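Local coordinates for peptidase S9 prolyl oligopeptidase catalytic domain-containing protein (Pyrococcus horikoshii, PDB 4HXF) that acts as a hexameric, self-compartmentalizing serine protease, probably an acylaminoacyl peptidase, in which multimerization selects the substrates, at residues A15-P20 against Q334-N339; L312-E317 against E324-D329; R428-T433 against D508-G513. All coordinates share one frame; numbering follows the deposited sequence.

Contact 1: residues A15-P20 against Q334-N339; sequences AYLSDP and QLTDYN
Ala15 and Tyr338 bring their CA atoms to 6.2 Å where the chain at 15-20, most of it strand, passes the irregular loop 334-339. The gap is bridged by the side-chain amide of Asn339. Its OD1 takes the hydrogen of Ala15 N at 2.8 Å along an almost straight line (174°), in the carbonyl plane and on a lone pair. Its ND2 gives a second, equally direct bond to Ala15 O at 3.0 Å, with the oxygen close to the amide plane. Two bonds to one residue fix the rotation of the amide and satisfy both backbone polar groups of Ala15, much as a neighbouring strand would. The meeting lies at the seam of the beta-propeller, between the first strand of its first blade and the chain leaving its last; each of these blades is built from consecutive strands, and here the seam is held by the Asn339 amide on the Ala15 backbone and by side-chain packing. Beside the amide, Ala15 CB packs against Tyr338 CB at 3.6 Å. Leu17, with CG beside the backbone N (chi1 -55°), lays CD2 over one face of the Tyr338 ring, 4.3 Å from its centroid, while CD1 reaches Thr336 OG1 at 3.7 Å. That hydroxyl is bonded to Glu324, and Tyr338 OH to Tyr29 OH of the first blade. Gly161 of a second subunit packs on both Ala15 and Tyr338.

Contact 2: residues L312-E317 against E324-D329; sequences LIYLKE and ELYLWD
Tyr314 and Tyr326 face each other at the middle of this antiparallel pair, bonded in both directions through their backbones, with Tyr326 N 2.8 Å from Tyr314 O. Their side chains share one face of the sheet with Leu312, Lys316, Glu324 and Trp328. The first torsion of Tyr314 sets CG between the backbone N and the carbonyl carbon (chi1 54°), which swings the ring across to the other strand. There the CB of Tyr326 is the bump, resting over the Tyr314 ring with CE2 at 3.6 Å, and the CB of Trp328 meets the edge of the same ring, 3.7 Å from CE1. The two tyrosine rings are nearly parallel (10°) but slid so far apart that they barely overlap. Lys316 follows a bent course over a face of Tyr326: its CE lies 4.0 Å from the ring centroid, and NZ makes an off-centre cation-pi contact with that ring before pairing with Glu332. One water joins NZ to Tyr326 OH, and another ties that hydroxyl to Lys316 O. On the other face the knobs are aliphatic. Leu325 CD1 drops between two neighbours, Leu315 CD2 at 3.8 Å and Ile313 CD1 at 4.2 Å, while Ile313 CG2 abuts Leu327 CD1 at 3.9 Å. This greasy face packs on Leu17, Pro20, Val27 and Tyr29 of the first blade. The arrangement is a beta hairpin, the second and third strands, the middle pair, of a four-stranded propeller blade.

Contact 3: residues R428-T433 against D508-G513; sequences RVLERT and DKEVIG
Glu431 N gives the one direct hydrogen bond across this contact, to Val511 O at 2.8 Å, approaching from above the carbonyl plane. Water adds a second hold on that oxygen: it donates to Val511 O and accepts from Thr433 N. Another water donates both to Glu431 OE2 and to Ile512 O. Around these bonds, Leu430 sets its forked end against the helix end, with CD2 3.9 Å from Val511 CG2 and CD1 3.9 Å from Glu510 CG, while Thr433 CG2 meets Val511 CG1 at 3.6 Å. Trimming Leu430 to an alanine would probably open a gap beside Val511 CG2 and strip the aliphatic stem of Glu510 of this apolar neighbour. The donor is set by a type II turn, Val429 to Arg432, with Glu431 at its positive-phi position (68°). On the helix side, Asp508 O accepts from both Ile512 N and Gly513 N, and Asp508 itself touches the bound inhibitor and bonds to Ser497. Farther out, the Glu510 carboxylate bonds to Ser241 and Val240. A turn of the alpha/beta hydrolase domain thus meets the carbonyl of a pocket helix's last residue, and the one after it, with an amide and two waters, donors suited to the partly negative charge expected at a helix C-terminus.

From the N terminus, the chain enters the propeller at 15-20, runs through all its blades, and returns at 334-339, so contact 1 closes a loop of more than 300 residues and joins the first blade to the last. Contact 2 is a short hairpin within that span, part of the last blade. The two touch: Leu335 N lies 2.8 Å from Leu325 O, a probable hydrogen bond made where the chain of contact 1 leaves the last strand of the blade. Contact 3 follows later in the chain, closing a shorter loop within the hydrolase domain between the turn 428-433 and the helix at 508-511. It lies across the chain's centre from the other two, its centre about 38 Å from that of contact 1.

Contact 1: residues A15-P20 against Q334-N339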
loop_
_atom_site.group_PDB
_atom_site.type_symbol
_atom_site.label_atom_id
_atom_site.label_comp_id
_atom_site.label_asym_id
_atom_site.label_seq_id
_atom_site.Cartn_x
_atom_site.Cartn_y
_atom_site.Cartn_z
ATOM N N ALA A 15 -15.156 -32.757 -4.736
ATOM C CA ALA A 15 -16.023 -31.678 -5.261
ATOM C C ALA A 15 -17.269 -31.700 -4.500
ATOM O O ALA A 15 -17.863 -32.781 -4.386
ATOM C CB ALA A 15 -16.307 -31.903 -6.797
ATOM N N TYR A 16 -17.741 -30.512 -4.013
ATOM C CA TYR A 16 -18.906 -30.460 -3.179
ATOM C C TYR A 16 -20.003 -29.690 -3.975
ATOM O O TYR A 16 -19.822 -28.548 -4.374
ATOM C CB TYR A 16 -18.667 -29.809 -1.897
ATOM C CG TYR A 16 -17.666 -30.510 -1.065
ATOM C CD1 TYR A 16 -16.329 -30.151 -1.050
ATOM C CD2 TYR A 16 -18.052 -31.604 -0.271
ATOM C CE1 TYR A 16 -15.442 -30.887 -0.289
ATOM C CE2 TYR A 16 -17.098 -32.313 0.453
ATOM C CZ TYR A 16 -15.823 -31.955 0.443
ATOM O OH TYR A 16 -14.907 -32.687 1.222
ATOM N N LEU A 17 -21.103 -30.357 -4.198
ATOM C CA LEU A 17 -22.193 -29.774 -4.955
ATOM C C LEU A 17 -23.348 -29.334 -4.045
ATOM O O LEU A 17 -23.734 -30.043 -3.067
ATOM C CB LEU A 17 -22.786 -30.735 -5.974
ATOM C CG LEU A 17 -21.872 -31.398 -7.009
ATOM C CD1 LEU A 17 -22.702 -32.231 -7.968
ATOM C CD2 LEU A 17 -20.953 -30.345 -7.659
ATOM N N SER A 18 -23.962 -28.225 -4.430
ATOM C CA SER A 18 -25.117 -27.702 -3.656
ATOM C C SER A 18 -26.048 -26.844 -4.505
ATOM O O SER A 18 -25.732 -26.464 -5.653
ATOM C CB SER A 18 -24.639 -26.843 -2.505
ATOM O OG SER A 18 -23.958 -25.671 -2.962
ATOM N N ASP A 19 -27.246 -26.588 -3.962
ATOM C CA ASP A 19 -28.179 -25.526 -4.488
ATOM C C ASP A 19 -28.610 -25.828 -5.949
ATOM O O ASP A 19 -28.454 -24.983 -6.819
ATOM C CB ASP A 19 -27.658 -24.130 -4.284
ATOM C CG ASP A 19 -28.790 -23.002 -4.276
ATOM O OD1 ASP A 19 -29.958 -23.452 -4.370
ATOM O OD2 ASP A 19 -28.313 -21.851 -4.154
ATOM N N PRO A 20 -29.132 -27.017 -6.240
ATOM C CA PRO A 20 -29.635 -27.340 -7.550
ATOM C C PRO A 20 -30.877 -26.474 -7.910
ATOM O O PRO A 20 -31.797 -26.370 -7.125
ATOM C CB PRO A 20 -29.969 -28.805 -7.445
ATOM C CG PRO A 20 -30.365 -28.967 -6.041
ATOM C CD PRO A 20 -29.452 -28.111 -5.274
ATOM N N GLN A 334 -28.083 -40.801 -13.544
ATOM C CA GLN A 334 -27.024 -39.961 -12.955
ATOM C C GLN A 334 -26.493 -38.935 -13.984
ATOM O O GLN A 334 -26.254 -39.338 -15.169
ATOM C CB GLN A 334 -25.945 -40.846 -12.434
ATOM C CG GLN A 334 -24.812 -40.074 -11.662
ATOM C CD GLN A 334 -23.788 -41.038 -11.124
ATOM O OE1 GLN A 334 -24.009 -42.242 -11.126
ATOM N NE2 GLN A 334 -22.614 -40.538 -10.713
ATOM N N LEU A 335 -26.446 -37.668 -13.633
ATOM C CA LEU A 335 -26.038 -36.584 -14.506
ATOM C C LEU A 335 -24.567 -36.301 -14.295
ATOM O O LEU A 335 -23.924 -35.869 -15.250
ATOM C CB LEU A 335 -26.813 -35.223 -14.345
ATOM C CG LEU A 335 -28.310 -35.439 -14.680
ATOM C CD1 LEU A 335 -28.954 -34.069 -14.500
ATOM C CD2 LEU A 335 -28.329 -35.959 -16.120
ATOM N N THR A 336 -24.072 -36.335 -13.057
ATOM C CA THR A 336 -22.664 -35.839 -12.824
ATOM C C THR A 336 -21.876 -36.999 -12.212
ATOM O O THR A 336 -22.426 -37.879 -11.507
ATOM C CB THR A 336 -22.545 -34.595 -11.979
ATOM O OG1 THR A 336 -22.912 -34.858 -10.608
ATOM C CG2 THR A 336 -23.344 -33.396 -12.468
ATOM N N ASP A 337 -20.542 -36.928 -12.330
ATOM C CA ASP A 337 -19.685 -37.865 -11.727
ATOM C C ASP A 337 -18.359 -37.153 -11.291
ATOM O O ASP A 337 -17.246 -37.558 -11.647
ATOM C CB ASP A 337 -19.324 -39.011 -12.653
ATOM C CG ASP A 337 -18.679 -40.166 -11.917
ATOM O OD1 ASP A 337 -18.876 -40.319 -10.706
ATOM O OD2 ASP A 337 -17.956 -40.926 -12.596
ATOM N N TYR A 338 -18.518 -36.038 -10.592
ATOM C CA TYR A 338 -17.368 -35.197 -10.219
ATOM C C TYR A 338 -16.294 -35.917 -9.460
ATOM O O TYR A 338 -15.122 -35.722 -9.762
ATOM C CB TYR A 338 -17.767 -33.973 -9.395
ATOM C CG TYR A 338 -18.312 -32.835 -10.219
ATOM C CD1 TYR A 338 -19.642 -32.758 -10.553
ATOM C CD2 TYR A 338 -17.470 -31.906 -10.775
ATOM C CE1 TYR A 338 -20.170 -31.745 -11.326
ATOM C CE2 TYR A 338 -17.974 -30.923 -11.623
ATOM C CZ TYR A 338 -19.314 -30.818 -11.847
ATOM O OH TYR A 338 -19.777 -29.846 -12.667
ATOM N N ASN A 339 -16.675 -36.821 -8.530
ATOM C CA ASN A 339 -15.697 -37.504 -7.689
ATOM C C ASN A 339 -15.340 -38.920 -8.116
ATOM O O ASN A 339 -14.706 -39.657 -7.401
ATOM C CB ASN A 339 -16.093 -37.443 -6.209
ATOM C CG ASN A 339 -16.187 -36.012 -5.678
ATOM O OD1 ASN A 339 -15.241 -35.289 -5.826
ATOM N ND2 ASN A 339 -17.344 -35.632 -5.113
#

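Contact 2: residues L312-E317 against E324-D329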
loop_
_atom_site.group_PDB
_atom_site.type_symbol
_atom_site.label_atom_id
_atom_site.label_comp_id
_atom_site.label_asym_id
_atom_site.label_seq_id
_atom_site.Cartn_x
_atom_site.Cartn_y
_atom_site.Cartn_z
ATOM N N LEU A 312 -37.212 -32.758 -13.365
ATOM C CA LEU A 312 -36.923 -32.956 -11.920
ATOM C C LEU A 312 -35.427 -33.420 -11.759
ATOM O O LEU A 312 -35.020 -34.464 -12.281
ATOM C CB LEU A 312 -37.828 -33.986 -11.251
ATOM C CG LEU A 312 -37.548 -34.436 -9.784
ATOM C CD1 LEU A 312 -37.544 -33.242 -8.809
ATOM C CD2 LEU A 312 -38.550 -35.512 -9.454
ATOM N N ILE A 313 -34.722 -32.637 -10.952
ATOM C CA ILE A 313 -33.307 -32.955 -10.672
ATOM C C ILE A 313 -33.087 -32.951 -9.173
ATOM O O ILE A 313 -33.804 -32.236 -8.423
ATOM C CB ILE A 313 -32.397 -32.000 -11.399
ATOM C CG1 ILE A 313 -32.731 -30.557 -11.154
ATOM C CG2 ILE A 313 -32.406 -32.294 -12.910
ATOM C CD1 ILE A 313 -31.860 -29.748 -10.313
ATOM N N TYR A 314 -32.088 -33.721 -8.760
ATOM C CA TYR A 314 -31.782 -33.797 -7.338
ATOM C C TYR A 314 -30.364 -34.219 -7.095
ATOM O O TYR A 314 -29.719 -34.880 -7.876
ATOM C CB TYR A 314 -32.787 -34.763 -6.665
ATOM C CG TYR A 314 -32.915 -36.142 -7.228
ATOM C CD1 TYR A 314 -33.873 -36.409 -8.214
ATOM C CD2 TYR A 314 -32.119 -37.208 -6.780
ATOM C CE1 TYR A 314 -34.024 -37.655 -8.740
ATOM C CE2 TYR A 314 -32.270 -38.508 -7.294
ATOM C CZ TYR A 314 -33.279 -38.726 -8.246
ATOM O OH TYR A 314 -33.446 -39.962 -8.751
ATOM N N LEU A 315 -29.907 -33.848 -5.918
ATOM C CA LEU A 315 -28.556 -34.249 -5.459
ATOM C C LEU A 315 -28.725 -35.427 -4.490
ATOM O O LEU A 315 -29.497 -35.313 -3.528
ATOM C CB LEU A 315 -27.929 -33.093 -4.681
ATOM C CG LEU A 315 -27.398 -31.865 -5.385
ATOM C CD1 LEU A 315 -26.896 -30.758 -4.497
ATOM C CD2 LEU A 315 -26.259 -32.275 -6.391
ATOM N N LYS A 316 -27.998 -36.529 -4.732
ATOM C CA LYS A 316 -28.076 -37.736 -3.917
ATOM C C LYS A 316 -26.656 -37.979 -3.341
ATOM O O LYS A 316 -25.662 -38.003 -4.120
ATOM C CB LYS A 316 -28.533 -38.901 -4.723
ATOM C CG LYS A 316 -28.546 -40.235 -3.871
ATOM C CD LYS A 316 -28.278 -41.485 -4.659
ATOM C CE LYS A 316 -29.252 -41.722 -5.791
ATOM N NZ LYS A 316 -29.043 -43.062 -6.445
ATOM N N GLU A 317 -26.566 -38.061 -2.014
ATOM C CA GLU A 317 -25.371 -38.479 -1.325
ATOM C C GLU A 317 -25.606 -39.895 -0.776
ATOM O O GLU A 317 -26.732 -40.247 -0.478
ATOM C CB GLU A 317 -25.122 -37.472 -0.226
ATOM C CG GLU A 317 -23.993 -37.677 0.675
ATOM C CD GLU A 317 -23.647 -36.429 1.405
ATOM O OE1 GLU A 317 -23.415 -36.541 2.590
ATOM O OE2 GLU A 317 -23.583 -35.312 0.827
ATOM N N GLU A 324 -23.855 -36.240 -5.781
ATOM C CA GLU A 324 -23.800 -36.025 -7.213
ATOM C C GLU A 324 -25.204 -35.678 -7.666
ATOM O O GLU A 324 -26.185 -35.977 -7.008
ATOM C CB GLU A 324 -23.271 -37.270 -8.005
ATOM C CG GLU A 324 -21.863 -37.725 -7.688
ATOM C CD GLU A 324 -20.735 -36.856 -8.231
ATOM O OE1 GLU A 324 -19.580 -37.091 -7.801
ATOM O OE2 GLU A 324 -20.968 -35.959 -9.115
ATOM N N LEU A 325 -25.341 -35.189 -8.897
ATOM C CA LEU A 325 -26.636 -34.761 -9.442
ATOM C C LEU A 325 -27.215 -35.847 -10.291
ATOM O O LEU A 325 -26.497 -36.592 -11.031
ATOM C CB LEU A 325 -26.516 -33.477 -10.295
ATOM C CG LEU A 325 -27.783 -32.688 -10.688
ATOM C CD1 LEU A 325 -28.447 -32.037 -9.457
ATOM C CD2 LEU A 325 -27.320 -31.673 -11.783
ATOM N N TYR A 326 -28.512 -35.946 -10.140
ATOM C CA TYR A 326 -29.353 -36.872 -10.875
ATOM C C TYR A 326 -30.627 -36.236 -11.463
ATOM O O TYR A 326 -31.078 -35.146 -11.092
ATOM C CB TYR A 326 -29.862 -37.950 -9.874
ATOM C CG TYR A 326 -28.784 -38.830 -9.306
ATOM C CD1 TYR A 326 -27.894 -38.326 -8.353
ATOM C CD2 TYR A 326 -28.567 -40.098 -9.784
ATOM C CE1 TYR A 326 -26.862 -39.102 -7.882
ATOM C CE2 TYR A 326 -27.519 -40.906 -9.319
ATOM C CZ TYR A 326 -26.688 -40.407 -8.352
ATOM O OH TYR A 326 -25.640 -41.172 -7.914
ATOM N N LEU A 327 -31.109 -36.865 -12.492
ATOM C CA LEU A 327 -32.353 -36.423 -13.174
ATOM C C LEU A 327 -33.359 -37.619 -13.088
ATOM O O LEU A 327 -32.981 -38.774 -13.143
ATOM C CB LEU A 327 -32.033 -36.037 -14.632
ATOM C CG LEU A 327 -33.115 -35.917 -15.730
ATOM C CD1 LEU A 327 -33.963 -34.669 -15.652
ATOM C CD2 LEU A 327 -32.437 -35.890 -17.096
ATOM N N TRP A 328 -34.661 -37.337 -12.905
ATOM C CA TRP A 328 -35.660 -38.400 -12.879
ATOM C C TRP A 328 -36.677 -38.054 -13.935
ATOM O O TRP A 328 -37.213 -36.930 -13.944
ATOM C CB TRP A 328 -36.340 -38.579 -11.484
ATOM C CG TRP A 328 -37.256 -39.790 -11.384
ATOM C CD1 TRP A 328 -36.944 -41.099 -11.009
ATOM C CD2 TRP A 328 -38.665 -39.803 -11.672
ATOM N NE1 TRP A 328 -38.044 -41.913 -11.043
ATOM C CE2 TRP A 328 -39.116 -41.196 -11.499
ATOM C CE3 TRP A 328 -39.573 -38.839 -12.062
ATOM C CZ2 TRP A 328 -40.442 -41.568 -11.675
ATOM C CZ3 TRP A 328 -40.914 -39.231 -12.246
ATOM C CH2 TRP A 328 -41.331 -40.563 -12.042
ATOM N N ASP A 329 -36.886 -38.992 -14.841
ATOM C CA ASP A 329 -37.817 -38.843 -15.995
ATOM C C ASP A 329 -38.710 -40.074 -16.122
ATOM O O ASP A 329 -39.025 -40.480 -17.235
ATOM C CB ASP A 329 -37.009 -38.665 -17.317
ATOM C CG ASP A 329 -36.118 -39.894 -17.650
ATOM O OD1 ASP A 329 -36.392 -41.017 -17.149
ATOM O OD2 ASP A 329 -35.151 -39.737 -18.431
HETATM O O HOH W 1 -37.089 -34.776 -15.502
HETATM O O HOH W 2 -24.583 -39.992 -5.593
HETATM O O HOH W 3 -26.433 -43.715 -7.199
#

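Contact 3: residues R428-T433 against D508-G513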
loop_
_atom_site.group_PDB
_atom_site.type_symbol
_atom_site.label_atom_id
_atom_site.label_comp_id
_atom_site.label_asym_id
_atom_site.label_seq_id
_atom_site.Cartn_x
_atom_site.Cartn_y
_atom_site.Cartn_z
ATOM N N ARG A 428 -39.780 -39.392 22.769
ATOM C CA ARG A 428 -39.398 -40.180 23.967
ATOM C C ARG A 428 -38.238 -39.575 24.774
ATOM O O ARG A 428 -38.137 -39.929 25.957
ATOM C CB ARG A 428 -38.946 -41.630 23.559
ATOM C CG ARG A 428 -40.125 -42.498 23.306
ATOM C CD ARG A 428 -39.738 -43.814 22.767
ATOM N NE ARG A 428 -40.806 -44.816 22.511
ATOM C CZ ARG A 428 -41.171 -45.763 23.371
ATOM N NH1 ARG A 428 -40.711 -45.839 24.614
ATOM N NH2 ARG A 428 -42.030 -46.637 23.001
ATOM N N VAL A 429 -37.345 -38.835 24.129
ATOM C CA VAL A 429 -36.127 -38.314 24.746
ATOM C C VAL A 429 -36.443 -37.142 25.666
ATOM O O VAL A 429 -35.634 -36.807 26.516
ATOM C CB VAL A 429 -34.999 -37.972 23.710
ATOM C CG1 VAL A 429 -35.412 -36.709 22.897
ATOM C CG2 VAL A 429 -33.643 -37.792 24.437
ATOM N N LEU A 430 -37.615 -36.479 25.448
ATOM C CA LEU A 430 -37.855 -35.181 26.173
ATOM C C LEU A 430 -37.951 -35.503 27.715
ATOM O O LEU A 430 -38.604 -36.462 28.160
ATOM C CB LEU A 430 -39.159 -34.530 25.706
ATOM C CG LEU A 430 -39.245 -34.165 24.182
ATOM C CD1 LEU A 430 -40.513 -33.351 23.978
ATOM C CD2 LEU A 430 -38.006 -33.465 23.663
ATOM N N GLU A 431 -37.169 -34.724 28.460
ATOM C CA GLU A 431 -36.985 -34.849 29.896
ATOM C C GLU A 431 -36.247 -36.120 30.286
ATOM O O GLU A 431 -36.185 -36.447 31.459
ATOM C CB GLU A 431 -38.320 -34.716 30.734
ATOM C CG GLU A 431 -39.066 -33.421 30.421
ATOM C CD GLU A 431 -40.250 -33.253 31.363
ATOM O OE1 GLU A 431 -41.371 -33.464 30.871
ATOM O OE2 GLU A 431 -40.081 -33.048 32.595
ATOM N N ARG A 432 -35.678 -36.836 29.315
ATOM C CA ARG A 432 -35.014 -38.131 29.555
ATOM C C ARG A 432 -33.649 -38.241 28.927
ATOM O O ARG A 432 -33.142 -39.336 28.671
ATOM C CB ARG A 432 -35.905 -39.320 29.058
ATOM C CG ARG A 432 -37.321 -39.311 29.523
ATOM C CD ARG A 432 -37.401 -39.667 30.914
ATOM N NE ARG A 432 -37.183 -41.132 31.173
ATOM C CZ ARG A 432 -37.162 -41.541 32.450
ATOM N NH1 ARG A 432 -37.355 -40.631 33.447
ATOM N NH2 ARG A 432 -36.812 -42.764 32.771
ATOM N N THR A 433 -33.048 -37.113 28.655
ATOM C CA THR A 433 -31.659 -37.145 28.074
ATOM C C THR A 433 -30.643 -37.893 28.972
ATOM O O THR A 433 -30.604 -37.640 30.149
ATOM C CB THR A 433 -31.125 -35.742 27.902
ATOM O OG1 THR A 433 -31.113 -34.999 29.134
ATOM C CG2 THR A 433 -31.907 -34.937 26.823
ATOM N N ASP A 508 -34.384 -25.785 25.771
ATOM C CA ASP A 508 -34.070 -26.553 26.957
ATOM C C ASP A 508 -35.334 -26.830 27.779
ATOM O O ASP A 508 -35.444 -27.876 28.421
ATOM C CB ASP A 508 -33.015 -25.855 27.873
ATOM C CG ASP A 508 -31.595 -26.018 27.414
ATOM O OD1 ASP A 508 -31.256 -25.608 26.354
ATOM O OD2 ASP A 508 -30.874 -26.507 28.261
ATOM N N LYS A 509 -36.259 -25.887 27.800
ATOM C CA LYS A 509 -37.574 -26.101 28.527
ATOM C C LYS A 509 -38.253 -27.387 28.027
ATOM O O LYS A 509 -38.890 -28.114 28.833
ATOM C CB LYS A 509 -38.512 -24.906 28.495
ATOM C CG LYS A 509 -38.013 -23.763 29.407
ATOM C CD LYS A 509 -39.033 -22.656 29.518
ATOM C CE LYS A 509 -38.511 -21.459 30.326
ATOM N NZ LYS A 509 -39.409 -20.276 30.241
ATOM N N GLU A 510 -38.146 -27.589 26.735
ATOM C CA GLU A 510 -38.757 -28.738 26.083
ATOM C C GLU A 510 -37.939 -30.023 26.283
ATOM O O GLU A 510 -38.460 -31.057 26.689
ATOM C CB GLU A 510 -38.867 -28.432 24.595
ATOM C CG GLU A 510 -39.361 -29.604 23.754
ATOM C CD GLU A 510 -39.788 -29.207 22.359
ATOM O OE1 GLU A 510 -39.555 -30.126 21.507
ATOM O OE2 GLU A 510 -40.536 -28.175 22.254
ATOM N N VAL A 511 -36.605 -29.922 26.022
ATOM C CA VAL A 511 -35.796 -31.146 26.007
ATOM C C VAL A 511 -35.362 -31.632 27.420
ATOM O O VAL A 511 -35.240 -32.840 27.687
ATOM C CB VAL A 511 -34.589 -31.049 25.024
ATOM C CG1 VAL A 511 -33.773 -32.352 25.070
ATOM C CG2 VAL A 511 -35.149 -30.769 23.650
ATOM N N ILE A 512 -35.131 -30.686 28.334
ATOM C CA ILE A 512 -34.726 -30.941 29.702
ATOM C C ILE A 512 -35.915 -30.791 30.690
ATOM O O ILE A 512 -36.146 -31.697 31.538
ATOM C CB ILE A 512 -33.524 -30.070 30.156
ATOM C CG1 ILE A 512 -32.498 -30.077 29.004
ATOM C CG2 ILE A 512 -32.943 -30.552 31.486
ATOM C CD1 ILE A 512 -32.001 -31.441 28.604
ATOM N N GLY A 513 -36.640 -29.693 30.612
ATOM C CA GLY A 513 -37.821 -29.498 31.437
ATOM C C GLY A 513 -38.137 -28.058 31.755
ATOM O O GLY A 513 -37.332 -27.141 31.629
HETATM O O HOH W 4 -37.755 -32.236 33.710
HETATM O O HOH W 5 -33.759 -34.374 29.607
#